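Local coordinates for protein RTX-adhesin (Marinomonas primoryensis, PDB 5IRB) that tethers its Antarctic bacterium to diatoms and ice as a giant calcium-binding cell-surface adhesin, of which this chain is a row of three beta-sandwich modules, at residues Ala112-Asn117 and Phe184-Thr189; Asp123-Glu128 and Ser204-Asp209; Gly138-Asp143 and Lys167-Gly172; Met152-Thr157 and Ser176-Asp181; Thr210-Gly215 and Gly245-Glu250. All coordinates share one frame; numbering follows the deposited sequence.

Overall arrangement
The first four contacts build the middle beta-sandwich module. Interaction 1 is its core, where strand 112-116 faces strand 183-191 of the other sheet. Interaction 3, centred 8 Å away, adds the neighbouring strands 133-142 and 168-174, and Trp169 turns back into that core. Interaction 4 closes one end with a hairpin on helix 175-180, and Phe184 of interaction 1 packs against its Ile154 and Leu178. Interaction 2 lies 12 Å from interaction 4, centre to centre, joined to it by His206 NE2 bonding Leu178 O at 2.8 Å. Leading into the next module, interaction 5 shares one calcium ion and three of its waters with interaction 2, their centres 18 Å apart.

Interaction 1. Residues Ala112-Asn117 and Phe184-Thr189; sequences ATIRVN and FQVSVT
The backbone O of Thr113 accepts the N-H of Gly141 from the adjoining strand 133-142, while CG1 of Val188 lies against the same oxygen at 3.8 Å. Val188 reaches it because CG1 stands between its own backbone N and carbonyl carbon (chi1 56°), which also carries this methyl up to Ile114 CB, 4.0 Å away, and more loosely to Ala112 CB. Ile114 reaches across with its CD1. With CG1 anti to N and the chain extended beyond it, the side chain drops away from its strand until CD1 touches Val186 CG1 at 3.5 Å, the two side chains meeting at about a right angle; the same CD1 also lies 4.0 Å from Ser187 C. This is the face-to-face contact of a beta-sandwich: strand 112-116 belongs to one sheet and strand 183-191 to the other; the axes of these segments come within 7.0 Å, their N-to-C directions 143° apart, and side chains rather than backbone bonds join them. Farther along, Val116 and Val186 meet methyl to methyl, CG2 to CG2 at 3.6 Å. Trp169 of strand 168-174 packs against Ile114, Val116 and Val186, and Met152 of strand 149-154 adds further cover to Val186.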
# COMPACT_ATOMS: atom_id res chain seq x y z
N ALA A 112 1.16 -11.76 5.00
CA ALA A 112 1.66 -10.78 4.06
C ALA A 112 1.25 -9.39 4.53
O ALA A 112 0.10 -9.18 4.94
CB ALA A 112 1.13 -11.04 2.68
N THR A 113 2.18 -8.44 4.47
CA THR A 113 1.85 -7.07 4.82
C THR A 113 2.05 -6.17 3.60
O THR A 113 2.76 -6.52 2.67
CB THR A 113 2.69 -6.55 5.99
OG1 THR A 113 4.08 -6.56 5.63
CG2 THR A 113 2.46 -7.38 7.27
N ILE A 114 1.49 -4.96 3.67
CA ILE A 114 1.68 -3.95 2.61
C ILE A 114 1.57 -2.57 3.26
O ILE A 114 0.76 -2.37 4.17
CB ILE A 114 0.68 -4.13 1.44
CG1 ILE A 114 0.93 -3.12 0.32
CG2 ILE A 114 -0.75 -4.09 1.95
CD1 ILE A 114 0.26 -3.48 -1.00
N ARG A 115 2.45 -1.66 2.86
CA ARG A 115 2.27 -0.26 3.22
C ARG A 115 2.27 0.61 1.94
O ARG A 115 2.85 0.23 0.91
CB ARG A 115 3.37 0.21 4.19
CG ARG A 115 4.76 0.23 3.58
CD ARG A 115 5.86 0.48 4.61
NE ARG A 115 7.07 1.04 3.99
CZ ARG A 115 8.28 0.47 4.00
NH1 ARG A 115 9.30 1.08 3.41
NH2 ARG A 115 8.47 -0.70 4.61
N VAL A 116 1.61 1.75 2.04
CA VAL A 116 1.53 2.73 0.96
C VAL A 116 2.12 4.07 1.44
O VAL A 116 1.75 4.57 2.50
CB VAL A 116 0.09 2.94 0.48
CG1 VAL A 116 0.04 3.96 -0.67
CG2 VAL A 116 -0.50 1.62 0.02
N ASN A 117 3.07 4.58 0.66
CA ASN A 117 3.72 5.85 0.92
C ASN A 117 2.75 7.03 0.76
O ASN A 117 1.62 6.87 0.29
CB ASN A 117 4.91 6.04 -0.04
CG ASN A 117 5.97 4.95 0.11
OD1 ASN A 117 6.35 4.59 1.22
ND2 ASN A 117 6.45 4.44 -1.02
N PHE A 184 -8.65 4.73 -0.11
CA PHE A 184 -8.83 3.44 -0.80
C PHE A 184 -7.97 2.30 -0.25
O PHE A 184 -6.93 2.53 0.36
CB PHE A 184 -8.57 3.64 -2.29
CG PHE A 184 -7.23 4.22 -2.59
CD1 PHE A 184 -6.11 3.41 -2.66
CD2 PHE A 184 -7.09 5.59 -2.79
CE1 PHE A 184 -4.87 3.95 -2.92
CE2 PHE A 184 -5.85 6.14 -3.06
CZ PHE A 184 -4.73 5.31 -3.12
N GLN A 185 -8.43 1.07 -0.46
CA GLN A 185 -7.64 -0.11 -0.14
C GLN A 185 -6.63 -0.51 -1.21
O GLN A 185 -6.89 -0.35 -2.41
CB GLN A 185 -8.54 -1.31 0.14
CG GLN A 185 -9.19 -1.24 1.49
CD GLN A 185 -9.11 -2.57 2.21
OE1 GLN A 185 -8.88 -2.62 3.42
NE2 GLN A 185 -9.29 -3.67 1.47
N VAL A 186 -5.45 -0.90 -0.74
CA VAL A 186 -4.40 -1.48 -1.55
C VAL A 186 -4.10 -2.90 -1.04
O VAL A 186 -3.95 -3.09 0.16
CB VAL A 186 -3.12 -0.64 -1.50
CG1 VAL A 186 -2.06 -1.22 -2.39
CG2 VAL A 186 -3.44 0.79 -1.95
N SER A 187 -4.02 -3.87 -1.95
CA SER A 187 -3.76 -5.26 -1.54
C SER A 187 -2.60 -5.90 -2.26
O SER A 187 -2.30 -5.55 -3.41
CB SER A 187 -4.98 -6.13 -1.79
OG SER A 187 -6.09 -5.67 -1.08
N VAL A 188 -2.04 -6.91 -1.61
CA VAL A 188 -1.01 -7.73 -2.21
C VAL A 188 -1.52 -9.15 -2.07
O VAL A 188 -1.97 -9.57 -1.01
CB VAL A 188 0.40 -7.56 -1.54
CG1 VAL A 188 0.38 -7.85 -0.03
CG2 VAL A 188 1.40 -8.47 -2.22
N THR A 189 -1.48 -9.90 -3.17
CA THR A 189 -1.89 -11.28 -3.12
C THR A 189 -0.79 -12.17 -3.70
O THR A 189 -0.00 -11.74 -4.54
CB THR A 189 -3.20 -11.46 -3.89
OG1 THR A 189 -2.96 -11.09 -5.26
CG2 THR A 189 -4.27 -10.53 -3.34

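Interaction 2. Residues Asp123-Glu128 and Ser204-Asp209; sequences DVVNAE and STHTVD. With CA (calcium ion), chain G; CA (calcium ion), chain D; CA (calcium ion), chain F.
Asp209 starts its side chain with CB resting on Val124 CG1, 3.8 Å away, the two side chains lying side by side and pointing the same way. From there CG leaves anti to the backbone N (chi1 -172°) and presents the carboxylate to a calcium ion, which both oxygens hold, OD1 at 2.4 Å and OD2 at 2.5 Å; Ser211 O, Asp296 and three waters complete that shell. Behind this residue the two segments run in parallel. Val125 N bonds Thr207 O at 2.9 Å, flanked by Thr207 N to Asp123 O and Asp209 N to Val125 O. Val124 and Thr207 occupy one side of this short pairing and Val125 the other, where its CG2 meets His206 CD2 at 3.7 Å; the ring's NE2 is hydrogen-bonded to Leu178 O. At the far end Asp123 also chelates calcium with both oxygens, and Thr205 O binds the same ion at 2.4 Å, while Ile119 N steadies OD1. A third calcium takes Val124 O at 2.2 Å, together with Thr120, Asp122 and Glu129. Such a short parallel edge strand, pinned by several calcium ions near a module boundary, is consistent with the calcium-stiffened linkers of tandem-repeat RTX adhesins.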
# COMPACT_ATOMS: atom_id res chain seq x y z
N ASP A 123 1.28 14.41 0.88
CA ASP A 123 0.07 13.61 1.10
C ASP A 123 -1.18 14.47 0.82
O ASP A 123 -2.28 14.18 1.33
CB ASP A 123 0.05 13.03 2.51
CG ASP A 123 -0.67 11.69 2.58
OD1 ASP A 123 -0.67 10.92 1.59
OD2 ASP A 123 -1.29 11.46 3.63
N VAL A 124 -0.99 15.53 0.04
CA VAL A 124 -2.09 16.36 -0.44
C VAL A 124 -2.09 16.45 -1.98
O VAL A 124 -1.07 16.77 -2.61
CB VAL A 124 -2.02 17.78 0.17
CG1 VAL A 124 -3.14 18.66 -0.35
CG2 VAL A 124 -2.08 17.68 1.68
N VAL A 125 -3.25 16.19 -2.59
CA VAL A 125 -3.35 16.34 -4.04
C VAL A 125 -3.80 17.75 -4.37
O VAL A 125 -4.96 18.11 -4.13
CB VAL A 125 -4.34 15.34 -4.65
CG1 VAL A 125 -4.48 15.60 -6.15
CG2 VAL A 125 -3.84 13.89 -4.43
N ASN A 126 -2.90 18.56 -4.92
CA ASN A 126 -3.28 19.92 -5.30
C ASN A 126 -3.83 20.00 -6.72
O ASN A 126 -3.92 18.99 -7.42
CB ASN A 126 -2.11 20.91 -5.10
CG ASN A 126 -0.99 20.75 -6.13
OD1 ASN A 126 -1.16 20.10 -7.17
ND2 ASN A 126 0.14 21.37 -5.86
N ALA A 127 -4.17 21.22 -7.15
CA ALA A 127 -4.79 21.44 -8.46
C ALA A 127 -3.97 20.87 -9.62
O ALA A 127 -4.48 20.13 -10.45
CB ALA A 127 -5.05 22.96 -8.69
N GLU A 128 -2.70 21.23 -9.66
CA GLU A 128 -1.80 20.76 -10.70
C GLU A 128 -1.58 19.26 -10.67
O GLU A 128 -1.51 18.61 -11.72
CB GLU A 128 -0.48 21.53 -10.58
CG GLU A 128 0.74 20.87 -11.18
CD GLU A 128 1.93 21.83 -11.25
OE1 GLU A 128 1.93 22.87 -10.53
OE2 GLU A 128 2.90 21.50 -11.97
N SER A 204 -4.95 3.41 2.27
CA SER A 204 -4.26 4.65 2.00
C SER A 204 -5.26 5.81 2.02
O SER A 204 -6.32 5.76 1.38
CB SER A 204 -3.55 4.59 0.64
OG SER A 204 -2.82 5.79 0.39
N THR A 205 -4.93 6.85 2.77
CA THR A 205 -5.77 8.02 2.77
C THR A 205 -4.90 9.23 2.43
O THR A 205 -3.70 9.26 2.75
CB THR A 205 -6.44 8.24 4.12
OG1 THR A 205 -5.44 8.57 5.09
CG2 THR A 205 -7.22 6.99 4.55
N HIS A 206 -5.52 10.22 1.82
CA HIS A 206 -4.87 11.49 1.54
C HIS A 206 -5.92 12.59 1.55
O HIS A 206 -7.11 12.30 1.70
CB HIS A 206 -4.12 11.42 0.20
CG HIS A 206 -5.03 11.26 -1.00
ND1 HIS A 206 -5.37 9.99 -1.49
CD2 HIS A 206 -5.63 12.14 -1.77
CE1 HIS A 206 -6.15 10.15 -2.52
NE2 HIS A 206 -6.35 11.46 -2.74
N THR A 207 -5.50 13.84 1.43
CA THR A 207 -6.49 14.92 1.34
C THR A 207 -6.38 15.60 -0.02
O THR A 207 -5.35 15.51 -0.70
CB THR A 207 -6.33 15.95 2.48
OG1 THR A 207 -5.06 16.61 2.39
CG2 THR A 207 -6.46 15.23 3.82
N VAL A 208 -7.47 16.24 -0.43
CA VAL A 208 -7.51 16.89 -1.72
C VAL A 208 -7.75 18.39 -1.49
O VAL A 208 -8.70 18.78 -0.82
CB VAL A 208 -8.59 16.28 -2.63
CG1 VAL A 208 -8.68 17.04 -3.94
CG2 VAL A 208 -8.29 14.77 -2.89
N ASP A 209 -6.85 19.21 -2.03
CA ASP A 209 -6.92 20.67 -1.91
C ASP A 209 -6.54 21.28 -3.25
O ASP A 209 -5.35 21.40 -3.56
CB ASP A 209 -5.99 21.20 -0.81
CG ASP A 209 -6.20 22.70 -0.54
OD1 ASP A 209 -6.80 23.38 -1.40
OD2 ASP A 209 -5.74 23.19 0.52
CA CA G . -1.34 9.09 3.18
CA CA D . -6.49 25.48 -0.27
CA CA F . 0.95 17.40 -3.05
O HOH W 1 -3.26 14.59 3.85
O HOH W 2 -8.54 25.20 0.21
O HOH W 3 -6.71 27.92 0.34
O HOH W 4 -5.75 25.51 1.96
O HOH W 5 2.90 17.66 -3.24
O HOH W 6 0.50 19.80 -2.40

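Interaction 3. Residues Gly138-Asp143 and Lys167-Gly172; sequences GRVGLD and KTWSVG
Gly138 and Trp169 form an antiparallel hydrogen-bonded pair, each N-H reaching the other's carbonyl O at 3.1 Å. Two residues on, Val140 N bonds Lys167 O at 2.9 Å, and between these bonds Arg139 and Thr168 make the non-hydrogen-bonded pair. Strands 133-142 and 168-174 are thereby joined as neighbours in the three-stranded sheet of the beta-sandwich, with strand 112-116 on the other side of 133-142. The indole of Trp169 lies with one face against the glycine backbone: Gly138 N stands 3.5 Å above the ring plane, and Gly138 CA makes a CH-pi contact with the five-membered ring, 4.0 Å from its centroid. A chi1 of 55° swings the indole back over Gly138, which has no side chain to obstruct it. Val140 CG1 touches CD1 of the indole at 3.9 Å. On the opposite side of the sheet the guanidinium of Arg139 spreads over Lys167 CB, which sits 3.6 Å above its plane, while Arg139 CG presses on Lys167 O. The Lys167 chain extends past this group to place NZ on Ala144 O.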
# COMPACT_ATOMS: atom_id res chain seq x y z
N GLY A 138 4.87 1.91 -2.52
CA GLY A 138 4.86 1.31 -1.20
C GLY A 138 5.82 0.15 -1.17
O GLY A 138 6.67 0.03 -2.05
N ARG A 139 5.70 -0.69 -0.15
CA ARG A 139 6.52 -1.88 -0.05
C ARG A 139 5.63 -3.00 0.47
O ARG A 139 4.56 -2.73 0.99
CB ARG A 139 7.72 -1.62 0.87
CG ARG A 139 8.87 -2.63 0.71
CD ARG A 139 9.82 -2.53 1.90
NE ARG A 139 10.92 -3.50 1.86
CZ ARG A 139 10.80 -4.79 2.18
NH1 ARG A 139 9.61 -5.29 2.53
NH2 ARG A 139 11.87 -5.61 2.14
N VAL A 140 6.05 -4.25 0.32
CA VAL A 140 5.32 -5.36 0.95
C VAL A 140 6.24 -6.03 1.96
O VAL A 140 7.46 -5.82 1.93
CB VAL A 140 4.80 -6.38 -0.09
CG1 VAL A 140 3.78 -5.72 -1.03
CG2 VAL A 140 5.93 -6.95 -0.90
N GLY A 141 5.68 -6.75 2.93
CA GLY A 141 6.53 -7.36 3.94
C GLY A 141 6.13 -8.77 4.33
O GLY A 141 5.19 -9.33 3.77
N LEU A 142 6.79 -9.27 5.37
CA LEU A 142 6.64 -10.64 5.86
C LEU A 142 6.78 -11.64 4.71
O LEU A 142 7.82 -11.64 4.05
CB LEU A 142 5.30 -10.81 6.58
CG LEU A 142 5.20 -9.94 7.85
CD1 LEU A 142 3.99 -10.32 8.69
CD2 LEU A 142 6.49 -9.96 8.71
N ASP A 143 5.77 -12.48 4.49
CA ASP A 143 5.85 -13.54 3.47
C ASP A 143 5.48 -13.12 2.05
O ASP A 143 5.55 -13.94 1.15
CB ASP A 143 5.00 -14.75 3.89
CG ASP A 143 5.55 -15.46 5.13
OD1 ASP A 143 6.80 -15.53 5.29
OD2 ASP A 143 4.73 -15.85 5.99
N LYS A 167 11.08 -5.80 -3.17
CA LYS A 167 9.80 -5.78 -2.46
C LYS A 167 9.10 -4.41 -2.42
O LYS A 167 8.05 -4.26 -1.80
CB LYS A 167 9.93 -6.32 -1.02
CG LYS A 167 10.38 -7.81 -0.94
CD LYS A 167 9.77 -8.42 0.33
CE LYS A 167 10.05 -9.88 0.46
NZ LYS A 167 9.51 -10.37 1.76
N THR A 168 9.66 -3.42 -3.11
CA THR A 168 8.90 -2.21 -3.37
C THR A 168 8.00 -2.40 -4.58
O THR A 168 8.07 -3.44 -5.27
CB THR A 168 9.80 -0.99 -3.60
OG1 THR A 168 10.55 -1.17 -4.80
CG2 THR A 168 10.74 -0.79 -2.41
N TRP A 169 7.09 -1.45 -4.78
CA TRP A 169 6.19 -1.47 -5.91
C TRP A 169 5.79 -0.03 -6.19
O TRP A 169 5.78 0.78 -5.27
CB TRP A 169 4.95 -2.33 -5.65
CG TRP A 169 4.17 -1.97 -4.44
CD1 TRP A 169 4.29 -2.52 -3.18
CD2 TRP A 169 3.18 -0.95 -4.33
NE1 TRP A 169 3.41 -1.92 -2.31
CE2 TRP A 169 2.72 -0.92 -3.00
CE3 TRP A 169 2.63 -0.04 -5.25
CZ2 TRP A 169 1.74 -0.04 -2.54
CZ3 TRP A 169 1.65 0.86 -4.80
CH2 TRP A 169 1.21 0.85 -3.47
N SER A 170 5.45 0.29 -7.43
CA SER A 170 4.84 1.59 -7.69
C SER A 170 4.01 1.51 -8.94
O SER A 170 4.25 0.66 -9.80
CB SER A 170 5.91 2.68 -7.85
OG SER A 170 6.71 2.43 -8.99
N VAL A 171 3.04 2.40 -9.05
CA VAL A 171 2.19 2.44 -10.23
C VAL A 171 1.67 3.87 -10.44
O VAL A 171 1.37 4.59 -9.47
CB VAL A 171 1.03 1.42 -10.10
CG1 VAL A 171 0.12 1.77 -8.96
CG2 VAL A 171 0.25 1.33 -11.40
N GLY A 172 1.63 4.28 -11.70
CA GLY A 172 1.14 5.60 -12.07
C GLY A 172 -0.37 5.64 -12.01
O GLY A 172 -1.05 4.80 -12.59

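Interaction 4. Residues Met152-Thr157 and Ser176-Asp181; sequences MTINGT and SDLAQD. With CA (calcium ion), chain J.
From Ile154 to Thr157 the chain makes a type I' turn, closed by Ile154 N to Thr157 O at 2.7 Å and Thr157 N to Ile154 O, and this turn sets Asn155 beside Asp177 of helix 175-180. Asn155 bonds once to the helix and once to Asp181 just beyond it. Its backbone N points almost straight at Asp181 OD2, 2.8 Å away with an N-H...O angle of 175°, on the anti lone pair of that oxygen. Its amide, with chi1 at -165°, reaches across so that ND2 meets Asp177 OD1 at 3.0 Å; the acceptor lies close to the amide plane, although amide and carboxylate are turned 60° against each other. Water 8 donates to the same Asp177 OD1 at 2.6 Å and to Asn155 O, and accepts from Thr157 OG1, so the turn and the helix share it. Asp177 OD2 is hydrogen-bonded to Tyr159 OH and, weakly, to Ser174 OG. Beneath these polar groups Ile154 CG2 packs on Asp177 CB at 3.8 Å and on Leu178 CD2 at 4.0 Å. Asp181 divides its work: OD2 takes Asn155 N and waters 7 and 10, whereas OD1 binds a calcium ion at 2.3 Å, whose shell includes water 10 and Ser183 O. An Asn-Gly type I' hairpin held by two aspartates, one in helix 175-180 and one just after it, the latter also a metal ligand, closes this end of the beta-sandwich module.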
# COMPACT_ATOMS: atom_id res chain seq x y z
N MET A 152 -5.38 -2.00 -6.55
CA MET A 152 -6.10 -0.95 -5.86
C MET A 152 -7.15 -0.44 -6.82
O MET A 152 -6.93 -0.44 -8.03
CB MET A 152 -5.16 0.17 -5.44
CG MET A 152 -4.46 0.83 -6.61
SD MET A 152 -2.97 1.66 -6.08
CE MET A 152 -1.86 0.25 -6.10
N THR A 153 -8.31 -0.05 -6.29
CA THR A 153 -9.35 0.53 -7.12
C THR A 153 -9.62 1.96 -6.65
O THR A 153 -10.05 2.19 -5.51
CB THR A 153 -10.64 -0.30 -7.07
OG1 THR A 153 -10.35 -1.64 -7.45
CG2 THR A 153 -11.66 0.27 -8.03
N ILE A 154 -9.35 2.91 -7.53
CA ILE A 154 -9.33 4.32 -7.16
C ILE A 154 -10.30 5.07 -8.06
O ILE A 154 -10.11 5.12 -9.28
CB ILE A 154 -7.91 4.93 -7.27
CG1 ILE A 154 -6.93 4.13 -6.41
CG2 ILE A 154 -7.90 6.41 -6.83
CD1 ILE A 154 -5.48 4.51 -6.59
N ASN A 155 -11.35 5.61 -7.45
CA ASN A 155 -12.44 6.25 -8.17
C ASN A 155 -13.04 5.30 -9.20
O ASN A 155 -13.38 5.70 -10.31
CB ASN A 155 -11.94 7.52 -8.86
CG ASN A 155 -13.06 8.42 -9.32
OD1 ASN A 155 -14.11 8.47 -8.68
ND2 ASN A 155 -12.85 9.13 -10.42
N GLY A 156 -13.17 4.03 -8.83
CA GLY A 156 -13.75 3.04 -9.73
C GLY A 156 -12.78 2.45 -10.73
O GLY A 156 -13.13 1.52 -11.45
N THR A 157 -11.55 2.93 -10.76
CA THR A 157 -10.60 2.39 -11.72
C THR A 157 -9.59 1.50 -11.02
O THR A 157 -8.94 1.90 -10.05
CB THR A 157 -9.84 3.51 -12.46
OG1 THR A 157 -10.75 4.25 -13.28
CG2 THR A 157 -8.72 2.92 -13.33
N SER A 176 -6.85 12.81 -11.42
CA SER A 176 -8.28 13.06 -11.29
C SER A 176 -8.99 11.96 -10.51
O SER A 176 -9.95 12.25 -9.79
CB SER A 176 -8.93 13.24 -12.67
OG SER A 176 -8.44 12.29 -13.60
N ASP A 177 -8.53 10.71 -10.61
CA ASP A 177 -9.08 9.67 -9.73
C ASP A 177 -8.72 9.97 -8.29
O ASP A 177 -9.56 9.90 -7.40
CB ASP A 177 -8.59 8.26 -10.13
CG ASP A 177 -9.17 7.81 -11.46
OD1 ASP A 177 -10.30 8.24 -11.78
OD2 ASP A 177 -8.49 7.05 -12.17
N LEU A 178 -7.47 10.32 -8.05
CA LEU A 178 -7.02 10.63 -6.70
C LEU A 178 -7.72 11.87 -6.16
O LEU A 178 -7.98 11.96 -4.96
CB LEU A 178 -5.50 10.79 -6.66
CG LEU A 178 -4.72 9.47 -6.83
CD1 LEU A 178 -3.25 9.69 -7.15
CD2 LEU A 178 -4.86 8.61 -5.57
N ALA A 179 -8.02 12.83 -7.03
CA ALA A 179 -8.78 14.02 -6.62
C ALA A 179 -10.19 13.66 -6.14
O ALA A 179 -10.78 14.40 -5.34
CB ALA A 179 -8.86 15.04 -7.77
N GLN A 180 -10.72 12.54 -6.63
CA GLN A 180 -12.10 12.17 -6.33
C GLN A 180 -12.26 11.04 -5.33
O GLN A 180 -13.37 10.73 -4.93
CB GLN A 180 -12.81 11.82 -7.62
CG GLN A 180 -13.13 13.04 -8.44
CD GLN A 180 -13.49 12.71 -9.87
OE1 GLN A 180 -14.62 12.31 -10.16
NE2 GLN A 180 -12.53 12.87 -10.78
N ASP A 181 -11.15 10.42 -4.93
CA ASP A 181 -11.21 9.25 -4.07
C ASP A 181 -10.06 9.38 -3.08
O ASP A 181 -8.93 8.99 -3.40
CB ASP A 181 -11.09 7.95 -4.89
CG ASP A 181 -11.39 6.70 -4.08
OD1 ASP A 181 -11.62 6.80 -2.86
OD2 ASP A 181 -11.36 5.59 -4.67
CA CA J . -12.89 5.64 -1.36
O HOH W 7 -12.52 3.19 -6.37
O HOH W 8 -12.04 6.48 -12.60
O HOH W 9 -15.10 10.41 -12.44
O HOH W 10 -11.98 3.76 -2.77
O HOH W 11 -12.65 7.55 0.03
O HOH W 12 -14.41 5.72 -3.06
O HOH W 13 -13.43 4.16 0.45

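Interaction 5. Residues Thr210-Gly215 and Gly245-Glu250; sequences TSADAG and GGDIAE. With CA (calcium ion), chain D.
Asp213 and Asp247 exchange bonds where the linker 210-215 meets the type II' turn from Gly245 to Ile248, a loop of the next beta-sandwich module. This is the close part of the contact. Asp213 N points to Asp247 OD2 at 2.8 Å, on the anti side of the carboxylate but 33° out of its plane, and Asp247 N returns a bond to Asp213 O at 2.9 Å. The turn places these groups: Gly246 takes the positive phi of its second position and lays CA 3.5 Å from Asp213 O, while Ile248 N closes the turn on Gly245 O. Glycines let the backbones come together, with Gly215 CA against Gly245 O and Ile248 CD1 reaching the same CA at 3.7 Å. Ala212 CB adds a contact to Asp247 OD2. Thr304 of strand 301-312 bonds Gly215 N and packs on Ile248, tying the linker to the module it enters. On the solvent side the two carboxylates lie near each other without direct contact. Asp213 OD2 and Asp247 OD2 are 4.2 Å apart, their planes nearly parallel, and water rather than protein spans them. Water 14 donates to Asp213 OD2 and to Asp247 OD1. Ser211 O binds the calcium ion directly, whereas Asp247 stands in its second shell: water 3, a calcium ligand at 2.5 Å from the ion, donates to Asp247 OD2 and weakly to Asp213 OD2.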
# COMPACT_ATOMS: atom_id res chain seq x y z
N THR A 210 -7.53 21.67 -4.04
CA THR A 210 -7.22 22.16 -5.38
C THR A 210 -7.48 23.66 -5.58
O THR A 210 -7.56 24.12 -6.71
CB THR A 210 -8.02 21.41 -6.44
OG1 THR A 210 -9.41 21.63 -6.22
CG2 THR A 210 -7.71 19.90 -6.39
N SER A 211 -7.63 24.43 -4.51
CA SER A 211 -7.64 25.87 -4.71
C SER A 211 -7.16 26.64 -3.50
O SER A 211 -7.35 26.22 -2.36
CB SER A 211 -9.04 26.38 -5.10
OG SER A 211 -9.97 26.21 -4.05
N ALA A 212 -6.53 27.76 -3.80
CA ALA A 212 -6.14 28.75 -2.83
C ALA A 212 -7.18 29.87 -2.83
O ALA A 212 -7.93 30.00 -3.80
CB ALA A 212 -4.74 29.30 -3.13
N ASP A 213 -7.25 30.63 -1.75
CA ASP A 213 -8.35 31.56 -1.51
C ASP A 213 -7.92 33.03 -1.60
O ASP A 213 -6.99 33.45 -0.92
CB ASP A 213 -8.98 31.29 -0.15
CG ASP A 213 -9.60 29.91 -0.07
OD1 ASP A 213 -10.28 29.52 -1.05
OD2 ASP A 213 -9.39 29.21 0.94
N ALA A 214 -8.59 33.79 -2.46
CA ALA A 214 -8.34 35.22 -2.59
C ALA A 214 -8.74 35.94 -1.30
O ALA A 214 -9.66 35.50 -0.60
CB ALA A 214 -9.08 35.79 -3.78
N GLY A 215 -8.03 37.00 -0.97
CA GLY A 215 -8.42 37.88 0.12
C GLY A 215 -9.01 39.18 -0.40
O GLY A 215 -9.83 39.18 -1.33
N GLY A 245 -6.59 38.75 4.28
CA GLY A 245 -7.65 37.76 4.11
C GLY A 245 -7.24 36.59 3.23
O GLY A 245 -6.21 36.62 2.55
N GLY A 246 -8.07 35.55 3.22
CA GLY A 246 -7.79 34.38 2.39
C GLY A 246 -6.39 33.86 2.66
O GLY A 246 -5.98 33.77 3.81
N ASP A 247 -5.66 33.52 1.60
CA ASP A 247 -4.30 33.04 1.73
C ASP A 247 -3.24 34.12 1.55
O ASP A 247 -2.05 33.81 1.43
CB ASP A 247 -4.06 31.93 0.71
CG ASP A 247 -4.74 30.65 1.11
OD1 ASP A 247 -4.73 30.32 2.31
OD2 ASP A 247 -5.36 30.05 0.22
N ILE A 248 -3.65 35.38 1.54
CA ILE A 248 -2.68 36.47 1.42
C ILE A 248 -1.75 36.44 2.63
O ILE A 248 -2.19 36.28 3.77
CB ILE A 248 -3.37 37.87 1.30
CG1 ILE A 248 -4.17 37.96 -0.00
CG2 ILE A 248 -2.33 38.98 1.37
CD1 ILE A 248 -4.96 39.27 -0.18
N ALA A 249 -0.45 36.61 2.39
CA ALA A 249 0.50 36.51 3.48
C ALA A 249 1.62 37.54 3.33
O ALA A 249 1.92 37.96 2.22
CB ALA A 249 1.09 35.11 3.54
N GLU A 250 2.21 37.94 4.45
CA GLU A 250 3.43 38.74 4.43
C GLU A 250 4.43 38.18 3.44
O GLU A 250 4.68 36.98 3.44
CB GLU A 250 4.08 38.80 5.81
CG GLU A 250 5.30 39.72 5.87
CD GLU A 250 5.99 39.70 7.22
OE1 GLU A 250 5.49 39.00 8.13
OE2 GLU A 250 7.00 40.41 7.38
CA CA D . -6.49 25.48 -0.27
O HOH W 3 -6.71 27.92 0.34
O HOH W 14 -7.66 30.55 3.26
O HOH W 2 -8.54 25.20 0.21
O HOH W 4 -5.75 25.51 1.96